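Local atomic coordinates of sphingomyelinase-c (Listeria ivanovii, PDB entry 1ZWX), a protein that belongs to the endonuclease/exonuclease/phosphatase family and folds as a DNase I-like sandwich of two mixed beta-sheets flanked by helices. Residues I111-Q116 / A180-P185; P77-G80 / G85-K88; P27-M32 / Y283-F288; W227-T230 / M234-E237. All blocks are in the same frame, centred on the assembly; numbering follows the deposited sequence.

Contact 1. Residues I111-Q116 / A180-P185; sequences IVEKSQ and AKKNIP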
loop_
_atom_site.group_PDB
_atom_site.type_symbol
_atom_site.label_atom_id
_atom_site.label_comp_id
_atom_site.label_asym_id
_atom_site.label_seq_id
_atom_site.Cartn_x
_atom_site.Cartn_y
_atom_site.Cartn_z
ATOM N N ILE A 111 -9.121 14.888 7.267
ATOM C CA ILE A 111 -9.440 13.575 7.807
ATOM C C ILE A 111 -10.317 13.754 9.056
ATOM O O ILE A 111 -9.853 14.233 10.072
ATOM C CB ILE A 111 -8.136 12.781 8.148
ATOM C CG1 ILE A 111 -7.309 12.518 6.889
ATOM C CG2 ILE A 111 -8.460 11.475 8.929
ATOM C CD1 ILE A 111 -5.865 11.934 7.171
ATOM N N VAL A 112 -11.596 13.370 8.988
ATOM C CA VAL A 112 -12.497 13.508 10.179
ATOM C C VAL A 112 -12.508 12.297 11.095
ATOM O O VAL A 112 -12.991 12.350 12.246
ATOM C CB VAL A 112 -13.936 13.866 9.737
ATOM C CG1 VAL A 112 -13.926 15.222 8.994
ATOM C CG2 VAL A 112 -14.514 12.764 8.802
ATOM N N GLU A 113 -11.976 11.181 10.577
ATOM C CA GLU A 113 -11.838 9.964 11.354
ATOM C C GLU A 113 -10.633 9.168 10.851
ATOM O O GLU A 113 -10.422 9.045 9.642
ATOM C CB GLU A 113 -13.091 9.098 11.207
ATOM C CG GLU A 113 -13.270 8.189 12.396
ATOM C CD GLU A 113 -14.525 7.328 12.288
ATOM O OE1 GLU A 113 -15.530 7.758 11.656
ATOM O OE2 GLU A 113 -14.491 6.221 12.854
ATOM N N LYS A 114 -9.838 8.666 11.790
ATOM C CA LYS A 114 -8.725 7.749 11.447
ATOM C C LYS A 114 -8.532 6.724 12.540
ATOM O O LYS A 114 -8.471 7.069 13.727
ATOM C CB LYS A 114 -7.408 8.487 11.123
ATOM C CG LYS A 114 -6.856 9.396 12.214
ATOM C CD LYS A 114 -5.612 10.160 11.674
ATOM C CE LYS A 114 -5.114 11.182 12.659
ATOM N NZ LYS A 114 -6.011 12.348 12.699
ATOM N N SER A 115 -8.445 5.442 12.153
ATOM C CA SER A 115 -8.173 4.396 13.117
ATOM C C SER A 115 -7.238 3.353 12.492
ATOM O O SER A 115 -7.037 3.338 11.286
ATOM C CB SER A 115 -9.483 3.746 13.587
ATOM O OG SER A 115 -10.142 3.192 12.462
ATOM N N GLN A 116 -6.627 2.529 13.335
ATOM C CA GLN A 116 -5.723 1.497 12.855
ATOM C C GLN A 116 -6.157 0.153 13.419
ATOM O O GLN A 116 -6.691 0.054 14.533
ATOM C CB GLN A 116 -4.255 1.807 13.242
ATOM C CG GLN A 116 -4.008 1.745 14.736
ATOM C CD GLN A 116 -2.525 1.830 15.082
ATOM O OE1 GLN A 116 -1.691 1.557 14.239
ATOM N NE2 GLN A 116 -2.208 2.214 16.324
ATOM N N ALA A 180 -18.031 -4.038 8.141
ATOM C CA ALA A 180 -19.385 -4.407 8.582
ATOM C C ALA A 180 -19.759 -3.733 9.900
ATOM O O ALA A 180 -20.865 -3.193 10.047
ATOM C CB ALA A 180 -19.521 -5.951 8.698
ATOM N N LYS A 181 -18.831 -3.754 10.849
ATOM C CA LYS A 181 -19.042 -3.190 12.170
ATOM C C LYS A 181 -19.197 -1.668 12.123
ATOM O O LYS A 181 -19.966 -1.100 12.882
ATOM C CB LYS A 181 -17.882 -3.576 13.088
ATOM C CG LYS A 181 -18.080 -3.180 14.528
ATOM C CD LYS A 181 -17.201 -3.997 15.464
ATOM N N LYS A 182 -18.446 -1.036 11.227
ATOM C CA LYS A 182 -18.445 0.413 11.018
ATOM C C LYS A 182 -19.817 0.969 10.620
ATOM O O LYS A 182 -20.124 2.116 10.907
ATOM C CB LYS A 182 -17.437 0.750 9.915
ATOM C CG LYS A 182 -16.678 2.022 10.133
ATOM C CD LYS A 182 -15.854 1.935 11.389
ATOM C CE LYS A 182 -15.067 3.204 11.604
ATOM N NZ LYS A 182 -15.940 4.377 11.799
ATOM N N ASN A 183 -20.621 0.178 9.919
ATOM C CA ASN A 183 -21.961 0.617 9.517
ATOM C C ASN A 183 -21.906 1.886 8.686
ATOM O O ASN A 183 -22.626 2.846 8.958
ATOM C CB ASN A 183 -22.845 0.885 10.751
ATOM C CG ASN A 183 -23.210 -0.376 11.511
ATOM O OD1 ASN A 183 -23.426 -1.446 10.921
ATOM N ND2 ASN A 183 -23.316 -0.251 12.835
ATOM N N ILE A 184 -21.042 1.898 7.682
ATOM C CA ILE A 184 -20.921 3.036 6.803
ATOM C C ILE A 184 -22.129 3.039 5.862
ATOM O O ILE A 184 -22.442 1.996 5.265
ATOM C CB ILE A 184 -19.604 2.972 6.011
ATOM C CG1 ILE A 184 -18.407 2.964 6.973
ATOM C CG2 ILE A 184 -19.542 4.073 4.966
ATOM C CD1 ILE A 184 -17.087 2.508 6.330
ATOM N N PRO A 185 -22.829 4.197 5.753
ATOM C CA PRO A 185 -23.977 4.307 4.843
ATOM C C PRO A 185 -23.658 3.836 3.448
ATOM O O PRO A 185 -22.589 4.126 2.919
ATOM C CB PRO A 185 -24.286 5.817 4.844
ATOM C CG PRO A 185 -23.874 6.273 6.202
ATOM C CD PRO A 185 -22.612 5.460 6.505
#
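A salt bridge at the protein surface, between E113 and K182, joins strand 111-118 to the C-terminal end of helix 161-182. It rests on a single short approach: NZ of K182 lies 2.6 Å from OE2 of E113. The ammonium group arrives on the syn side of that oxygen, 27° out of the carboxylate plane. The other oxygen, E113 OE1, stays 3.4 Å from K182 NZ, so the bridge is made through OE2 alone. The two side chains come from opposite directions. E113 runs out extended, its CG placed anti to the backbone N (chi1 -155°), whereas K182 is bent at chi2 and again at chi4, and CE follows NZ to within 3.3 Å of OE2 of E113. Both residues are partly exposed, and water would be expected to weaken the electrostatic attraction. Behind the ion pair, K182 also touches Y135 of strand 132-140, which places the helix end against the sheet. At the strand end, V112 and E113 both face K137, so the acidic residue sits in a classic beta bulge. The pair ties the end of a helix to the sheet it borders, in keeping with the layered alpha/beta sandwich of the DNase I-like fold.

Contact 2. Residues P77-G80 / G85-K88; sequences PVIG and GWDK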
loop_
_atom_site.group_PDB
_atom_site.type_symbol
_atom_site.label_atom_id
_atom_site.label_comp_id
_atom_site.label_asym_id
_atom_site.label_seq_id
_atom_site.Cartn_x
_atom_site.Cartn_y
_atom_site.Cartn_z
ATOM N N PRO A 77 -0.494 8.538 11.233
ATOM C CA PRO A 77 0.809 7.948 11.599
ATOM C C PRO A 77 1.035 6.671 10.750
ATOM O O PRO A 77 0.108 6.207 10.058
ATOM C CB PRO A 77 0.634 7.572 13.061
ATOM C CG PRO A 77 -0.562 8.268 13.533
ATOM C CD PRO A 77 -1.446 8.521 12.348
ATOM N N VAL A 78 2.230 6.095 10.819
ATOM C CA VAL A 78 2.424 4.728 10.287
ATOM C C VAL A 78 1.784 3.797 11.322
ATOM O O VAL A 78 1.985 3.949 12.545
ATOM C CB VAL A 78 3.925 4.387 10.035
ATOM C CG1 VAL A 78 4.081 2.907 9.656
ATOM C CG2 VAL A 78 4.519 5.289 8.937
ATOM N N ILE A 79 0.971 2.842 10.843
ATOM C CA ILE A 79 0.285 1.921 11.763
ATOM C C ILE A 79 1.287 1.103 12.579
ATOM O O ILE A 79 2.372 0.837 12.099
ATOM C CB ILE A 79 -0.663 0.954 11.008
ATOM C CG1 ILE A 79 0.122 0.032 10.036
ATOM C CG2 ILE A 79 -1.777 1.722 10.291
ATOM C CD1 ILE A 79 -0.706 -1.222 9.554
ATOM N N GLY A 80 0.907 0.683 13.782
ATOM C CA GLY A 80 1.666 -0.305 14.542
ATOM C C GLY A 80 2.867 0.241 15.292
ATOM O O GLY A 80 3.714 -0.529 15.748
ATOM N N GLY A 85 -1.984 9.425 17.938
ATOM C CA GLY A 85 -2.328 10.043 16.670
ATOM C C GLY A 85 -3.459 9.337 15.948
ATOM O O GLY A 85 -3.725 9.650 14.791
ATOM N N TRP A 86 -4.107 8.385 16.628
ATOM C CA TRP A 86 -5.237 7.642 16.057
ATOM C C TRP A 86 -6.494 7.923 16.862
ATOM O O TRP A 86 -6.417 8.086 18.072
ATOM C CB TRP A 86 -4.970 6.128 16.094
ATOM C CG TRP A 86 -3.808 5.697 15.251
ATOM C CD1 TRP A 86 -2.547 5.372 15.703
ATOM C CD2 TRP A 86 -3.777 5.545 13.828
ATOM N NE1 TRP A 86 -1.749 5.035 14.643
ATOM C CE2 TRP A 86 -2.463 5.148 13.481
ATOM C CE3 TRP A 86 -4.719 5.731 12.802
ATOM C CZ2 TRP A 86 -2.080 4.881 12.153
ATOM C CZ3 TRP A 86 -4.341 5.478 11.482
ATOM C CH2 TRP A 86 -3.023 5.058 11.168
ATOM N N ASP A 87 -7.648 7.958 16.204
ATOM C CA ASP A 87 -8.910 8.090 16.922
ATOM C C ASP A 87 -9.180 6.804 17.658
ATOM O O ASP A 87 -9.677 6.829 18.769
ATOM C CB ASP A 87 -10.062 8.465 15.970
ATOM C CG ASP A 87 -9.880 9.862 15.383
ATOM O OD1 ASP A 87 -9.606 10.795 16.153
ATOM O OD2 ASP A 87 -9.937 10.048 14.164
ATOM N N LYS A 88 -8.815 5.676 17.041
ATOM C CA LYS A 88 -8.979 4.365 17.665
ATOM C C LYS A 88 -7.871 3.413 17.213
ATOM O O LYS A 88 -7.384 3.515 16.084
ATOM C CB LYS A 88 -10.344 3.762 17.305
ATOM C CG LYS A 88 -10.704 2.529 18.165
ATOM C CD LYS A 88 -11.988 1.837 17.699
HETATM O O HOH W 1 0.922 4.035 14.922
#
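P77 lies with its pyrrolidine ring over one face of the W86 indole, and this is the tight part of the contact. P77 CD stands 3.8 Å from the centroid of the six-membered ring and only 15° off its normal, the geometry of a CH-pi interaction. P77 CG reaches toward the pyrrole part, 3.6 Å from W86 NE1, while the backbone O of P77 comes within 3.3 Å of W86 CZ2. Deeper in, the buried I79 meets the far end of the indole obliquely, its CG2 3.7 Å from W86 CH2. These contacts fold back the loop between strands 74-75 and 88-90, a connection that passes from one sheet of the DNase I-like sandwich to the other. W86 can face P77 because its CG sits anti to the carbonyl carbon (chi1 -64°), and the two side chains approach from opposite directions. The backbone of G85 adds to the packing, G85 O lying 3.5 Å from P77 CD. The looser side is wet. A water lies in the indole plane at its edge, accepting from W86 NE1 at 2.9 Å, and its oxygen is also hydrogen-bonded to V78 O at 2.6 Å.

Contact 3. Residues P27-M32 / Y283-F288; sequences PNWGQM and YTYQDF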
loop_
_atom_site.group_PDB
_atom_site.type_symbol
_atom_site.label_atom_id
_atom_site.label_comp_id
_atom_site.label_asym_id
_atom_site.label_seq_id
_atom_site.Cartn_x
_atom_site.Cartn_y
_atom_site.Cartn_z
ATOM N N PRO A 27 21.104 -1.326 5.835
ATOM C CA PRO A 27 21.597 0.046 5.734
ATOM C C PRO A 27 21.827 0.657 4.334
ATOM O O PRO A 27 21.832 1.900 4.223
ATOM C CB PRO A 27 22.932 0.008 6.495
ATOM C CG PRO A 27 23.328 -1.385 6.499
ATOM C CD PRO A 27 22.059 -2.175 6.565
ATOM N N ASN A 28 21.969 -0.161 3.301
ATOM C CA ASN A 28 22.495 0.377 2.013
ATOM C C ASN A 28 21.553 0.270 0.831
ATOM O O ASN A 28 21.948 -0.072 -0.291
ATOM C CB ASN A 28 23.876 -0.238 1.693
ATOM C CG ASN A 28 24.910 0.158 2.710
ATOM O OD1 ASN A 28 25.512 -0.700 3.363
ATOM N ND2 ASN A 28 25.093 1.457 2.890
ATOM N N TRP A 29 20.286 0.585 1.086
ATOM C CA TRP A 29 19.292 0.503 0.032
ATOM C C TRP A 29 18.707 1.865 -0.393
ATOM O O TRP A 29 17.622 1.938 -0.986
ATOM C CB TRP A 29 18.215 -0.512 0.413
ATOM C CG TRP A 29 18.655 -1.912 0.066
ATOM C CD1 TRP A 29 19.177 -2.850 0.914
ATOM C CD2 TRP A 29 18.645 -2.504 -1.235
ATOM N NE1 TRP A 29 19.470 -4.004 0.223
ATOM C CE2 TRP A 29 19.138 -3.828 -1.097
ATOM C CE3 TRP A 29 18.225 -2.065 -2.497
ATOM C CZ2 TRP A 29 19.248 -4.706 -2.183
ATOM C CZ3 TRP A 29 18.327 -2.938 -3.578
ATOM C CH2 TRP A 29 18.840 -4.249 -3.413
ATOM N N GLY A 30 19.422 2.940 -0.072
ATOM C CA GLY A 30 19.035 4.259 -0.542
ATOM C C GLY A 30 17.780 4.834 0.098
ATOM O O GLY A 30 17.178 5.732 -0.486
ATOM N N GLN A 31 17.397 4.329 1.284
ATOM C CA GLN A 31 16.129 4.694 1.945
ATOM C C GLN A 31 15.968 6.208 2.149
ATOM O O GLN A 31 14.932 6.791 1.786
ATOM C CB GLN A 31 15.961 3.948 3.296
ATOM C CG GLN A 31 15.805 2.400 3.125
ATOM C CD GLN A 31 17.108 1.631 3.324
ATOM O OE1 GLN A 31 18.117 1.949 2.699
ATOM N NE2 GLN A 31 17.071 0.563 4.162
ATOM N N MET A 32 16.971 6.849 2.744
ATOM C CA MET A 32 16.875 8.296 2.981
ATOM C C MET A 32 16.766 9.126 1.701
ATOM O O MET A 32 16.017 10.109 1.643
ATOM C CB MET A 32 18.051 8.791 3.832
ATOM C CG MET A 32 18.106 8.162 5.204
ATOM S SD MET A 32 16.706 8.510 6.288
ATOM C CE MET A 32 16.668 10.286 6.506
ATOM N N TYR A 283 26.782 0.538 -6.075
ATOM C CA TYR A 283 25.609 -0.071 -6.738
ATOM C C TYR A 283 24.718 1.085 -7.180
ATOM O O TYR A 283 24.496 2.016 -6.425
ATOM C CB TYR A 283 24.841 -0.976 -5.749
ATOM C CG TYR A 283 25.702 -2.124 -5.249
ATOM C CD1 TYR A 283 26.560 -1.956 -4.170
ATOM C CD2 TYR A 283 25.677 -3.356 -5.900
ATOM C CE1 TYR A 283 27.409 -3.018 -3.748
ATOM C CE2 TYR A 283 26.506 -4.423 -5.485
ATOM C CZ TYR A 283 27.355 -4.233 -4.404
ATOM O OH TYR A 283 28.152 -5.276 -3.974
ATOM N N THR A 284 24.237 1.003 -8.402
ATOM C CA THR A 284 23.512 2.115 -9.022
ATOM C C THR A 284 22.156 1.620 -9.470
ATOM O O THR A 284 22.043 0.586 -10.100
ATOM C CB THR A 284 24.307 2.680 -10.210
ATOM O OG1 THR A 284 25.565 3.140 -9.724
ATOM C CG2 THR A 284 23.579 3.876 -10.882
ATOM N N TYR A 285 21.117 2.382 -9.131
ATOM C CA TYR A 285 19.757 1.962 -9.451
ATOM C C TYR A 285 18.964 3.119 -10.066
ATOM O O TYR A 285 19.396 4.275 -10.002
ATOM C CB TYR A 285 19.041 1.505 -8.174
ATOM C CG TYR A 285 19.719 0.347 -7.478
ATOM C CD1 TYR A 285 20.524 0.552 -6.355
ATOM C CD2 TYR A 285 19.582 -0.950 -7.975
ATOM C CE1 TYR A 285 21.164 -0.547 -5.717
ATOM C CE2 TYR A 285 20.224 -2.049 -7.345
ATOM C CZ TYR A 285 20.992 -1.826 -6.222
ATOM O OH TYR A 285 21.602 -2.918 -5.616
ATOM N N GLN A 286 17.790 2.803 -10.604
ATOM C CA GLN A 286 16.980 3.823 -11.263
ATOM C C GLN A 286 15.473 3.604 -11.025
ATOM O O GLN A 286 14.631 3.955 -11.882
ATOM C CB GLN A 286 17.291 3.800 -12.757
ATOM C CG GLN A 286 17.076 2.450 -13.375
ATOM C CD GLN A 286 17.323 2.446 -14.861
ATOM O OE1 GLN A 286 16.834 1.571 -15.582
ATOM N NE2 GLN A 286 18.086 3.426 -15.333
ATOM N N ASP A 287 15.145 3.039 -9.862
ATOM C CA ASP A 287 13.760 2.855 -9.456
ATOM C C ASP A 287 13.515 3.441 -8.102
ATOM O O ASP A 287 14.444 3.564 -7.291
ATOM C CB ASP A 287 13.320 1.392 -9.577
ATOM C CG ASP A 287 13.234 0.930 -11.034
ATOM O OD1 ASP A 287 14.237 0.365 -11.557
ATOM O OD2 ASP A 287 12.163 1.121 -11.683
ATOM N N PHE A 288 12.262 3.857 -7.865
ATOM C CA PHE A 288 11.848 4.469 -6.604
ATOM C C PHE A 288 11.702 3.421 -5.509
ATOM O O PHE A 288 11.830 3.730 -4.317
ATOM C CB PHE A 288 10.471 5.149 -6.766
ATOM C CG PHE A 288 10.482 6.342 -7.717
ATOM C CD1 PHE A 288 9.977 6.228 -8.996
ATOM C CD2 PHE A 288 11.007 7.560 -7.313
ATOM C CE1 PHE A 288 9.996 7.328 -9.890
ATOM C CE2 PHE A 288 11.035 8.664 -8.206
ATOM C CZ PHE A 288 10.527 8.541 -9.466
#
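W29, in the loop leading into helix 31-39, and Y285 pair their rings where that loop meets the beta-hairpin formed by strands 274-278 and 281-285. Y285 is the side chain to follow. Its CB points toward the loop, and with CG anti to the carbonyl carbon (chi1 -60°) the phenol reaches out to W29 and, at a neighbouring part of its rim, to helix 233-238. Along the helix side, Y285 CD2 packs on M234 and Y285 CE2 on E237. W29 is met only at the far end of the phenol: Y285 CZ is 3.9 Å from W29 CZ3, and Y285 OH is 3.8 Å from W29 CH2. The planes are inclined by 27° and the centroids of the six-membered rings stand 5.5 Å apart, so the rings are close to parallel but slid away from each other, with little overlap. This is packing at the ends of two aromatic groups and not a full stack. Two further links bear on the geometry. R34 donates through NH2 to W29 O and through NH1 to F288 O, tying the two segments together through a third residue. The backbone at W29 has a weak bond of its own, W29 N to Q31 OE1, at 3.0 Å and 129°. At its tip, Y285 OH packs against E237 CG and forms a hydrogen bond to O1 of a glycerol, probably from the crystallisation liquor.

Contact 4. Residues W227-T230 / M234-E237; sequences WDPT and MLKE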
loop_
_atom_site.group_PDB
_atom_site.type_symbol
_atom_site.label_atom_id
_atom_site.label_comp_id
_atom_site.label_asym_id
_atom_site.label_seq_id
_atom_site.Cartn_x
_atom_site.Cartn_y
_atom_site.Cartn_z
ATOM N N TRP A 227 5.313 -6.016 -9.483
ATOM C CA TRP A 227 6.546 -6.521 -8.867
ATOM C C TRP A 227 7.219 -7.285 -10.004
ATOM O O TRP A 227 6.793 -8.392 -10.352
ATOM C CB TRP A 227 6.220 -7.398 -7.649
ATOM C CG TRP A 227 7.426 -7.785 -6.836
ATOM C CD1 TRP A 227 8.016 -7.072 -5.833
ATOM C CD2 TRP A 227 8.183 -8.998 -6.971
ATOM N NE1 TRP A 227 9.111 -7.766 -5.337
ATOM C CE2 TRP A 227 9.236 -8.945 -6.029
ATOM C CE3 TRP A 227 8.092 -10.104 -7.832
ATOM C CZ2 TRP A 227 10.195 -9.985 -5.900
ATOM C CZ3 TRP A 227 9.047 -11.134 -7.713
ATOM C CH2 TRP A 227 10.080 -11.059 -6.756
ATOM N N ASP A 228 8.208 -6.653 -10.622
ATOM C CA ASP A 228 8.771 -7.151 -11.887
ATOM C C ASP A 228 10.298 -7.245 -11.910
ATOM O O ASP A 228 10.973 -6.269 -12.245
ATOM C CB ASP A 228 8.318 -6.271 -13.055
ATOM C CG ASP A 228 8.390 -6.991 -14.380
ATOM O OD1 ASP A 228 9.154 -7.980 -14.521
ATOM O OD2 ASP A 228 7.688 -6.570 -15.298
ATOM N N PRO A 229 10.857 -8.425 -11.561
ATOM C CA PRO A 229 12.327 -8.586 -11.696
ATOM C C PRO A 229 12.881 -8.473 -13.140
ATOM O O PRO A 229 14.102 -8.350 -13.319
ATOM C CB PRO A 229 12.582 -9.992 -11.129
ATOM C CG PRO A 229 11.364 -10.314 -10.293
ATOM C CD PRO A 229 10.221 -9.636 -11.009
ATOM N N THR A 230 12.022 -8.509 -14.160
ATOM C CA THR A 230 12.525 -8.357 -15.523
ATOM C C THR A 230 12.770 -6.901 -15.915
ATOM O O THR A 230 13.524 -6.655 -16.844
ATOM C CB THR A 230 11.680 -9.112 -16.613
ATOM O OG1 THR A 230 10.434 -8.443 -16.856
ATOM C CG2 THR A 230 11.407 -10.517 -16.222
ATOM N N MET A 234 16.136 -2.616 -8.930
ATOM C CA MET A 234 16.371 -3.112 -7.563
ATOM C C MET A 234 16.119 -4.633 -7.458
ATOM O O MET A 234 16.826 -5.329 -6.730
ATOM C CB MET A 234 15.548 -2.326 -6.520
ATOM C CG MET A 234 15.729 -0.770 -6.575
ATOM S SD MET A 234 14.670 0.231 -5.473
ATOM C CE MET A 234 15.521 -0.134 -3.958
ATOM N N LEU A 235 15.134 -5.154 -8.186
ATOM C CA LEU A 235 14.853 -6.596 -8.166
ATOM C C LEU A 235 15.849 -7.409 -9.018
ATOM O O LEU A 235 16.045 -8.604 -8.779
ATOM C CB LEU A 235 13.425 -6.890 -8.624
ATOM C CG LEU A 235 12.313 -6.404 -7.697
ATOM C CD1 LEU A 235 10.953 -6.731 -8.292
ATOM C CD2 LEU A 235 12.469 -7.026 -6.306
ATOM N N LYS A 236 16.439 -6.774 -10.023
ATOM C CA LYS A 236 17.470 -7.408 -10.834
ATOM C C LYS A 236 18.652 -7.815 -9.967
ATOM O O LYS A 236 19.301 -8.829 -10.218
ATOM C CB LYS A 236 17.914 -6.474 -11.956
ATOM C CG LYS A 236 16.877 -6.408 -13.059
ATOM C CD LYS A 236 17.256 -5.426 -14.145
ATOM C CE LYS A 236 16.297 -5.552 -15.292
ATOM N NZ LYS A 236 16.417 -4.408 -16.211
ATOM N N GLU A 237 18.909 -7.010 -8.945
ATOM C CA GLU A 237 19.906 -7.304 -7.934
ATOM C C GLU A 237 19.438 -8.434 -6.990
ATOM O O GLU A 237 20.122 -9.449 -6.857
ATOM C CB GLU A 237 20.262 -6.008 -7.170
ATOM C CG GLU A 237 21.466 -6.073 -6.203
ATOM C CD GLU A 237 22.754 -6.689 -6.810
ATOM O OE1 GLU A 237 23.565 -7.244 -6.040
ATOM O OE2 GLU A 237 22.960 -6.636 -8.040
#
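L235 points one methyl straight at the indole of W227. Its CD1 lies 3.6 Å from the centroid of the five-membered ring and 10° off the normal, so this is a CH-pi contact over the ring face. The second branch, L235 CD2, is shifted along the indole and sits 3.6 Å from W227 NE1. The two side chains meet at a slant; with its CG anti to the backbone N (chi1 -171°), W227 brings the indole over the leucine. P229 packs against the same leucine nearer its root, P229 CA standing 3.7 Å from L235 CB. L235 thus has the indole and the proline on two adjacent sides, and it is the most covered residue of the contact. K236 behaves differently: its extended chain runs alongside the loop, with CG 3.4 Å from P229 O and CE 3.4 Å from T230 O. The loop itself is braced by D228. Its OD1 accepts from T230 OG1 at 2.7 Å, on the syn side, and from T230 N at 2.9 Å, from above the carboxylate plane, both from the same face. Beyond the two segments, the W227 ring also meets that of H291, and the side chain of W227 is about 4 Å from a bound phosphate ion (nearest atoms). The bond from T230 N makes D228 the head of an Asx turn, which bends the loop back just before helix 233-238.

In the fold
The contacts fall into two pairs; contact 1 lies on the opposite side of the chain's centre from contacts 3 and 4, its centre about 36 Å from that of contact 3. Contacts 1 and 2 (centres 13 Å apart) are joined where strand 111-118 meets the loop of contact 2: K114 N lies 2.7 Å from D87 OD2, and Q116 OE1 2.8 Å from G80 N, both probable hydrogen bonds. Contacts 3 and 4, also 13 Å apart, touch through helix 233-238: E237 CG is 3.2 Å from Y285 OH and M234 CE 3.6 Å from W29 CE3. Glycerol and phosphate, probably from the crystallisation liquor, both neighbour this second pair. Along the chain, contact 3 encloses the others.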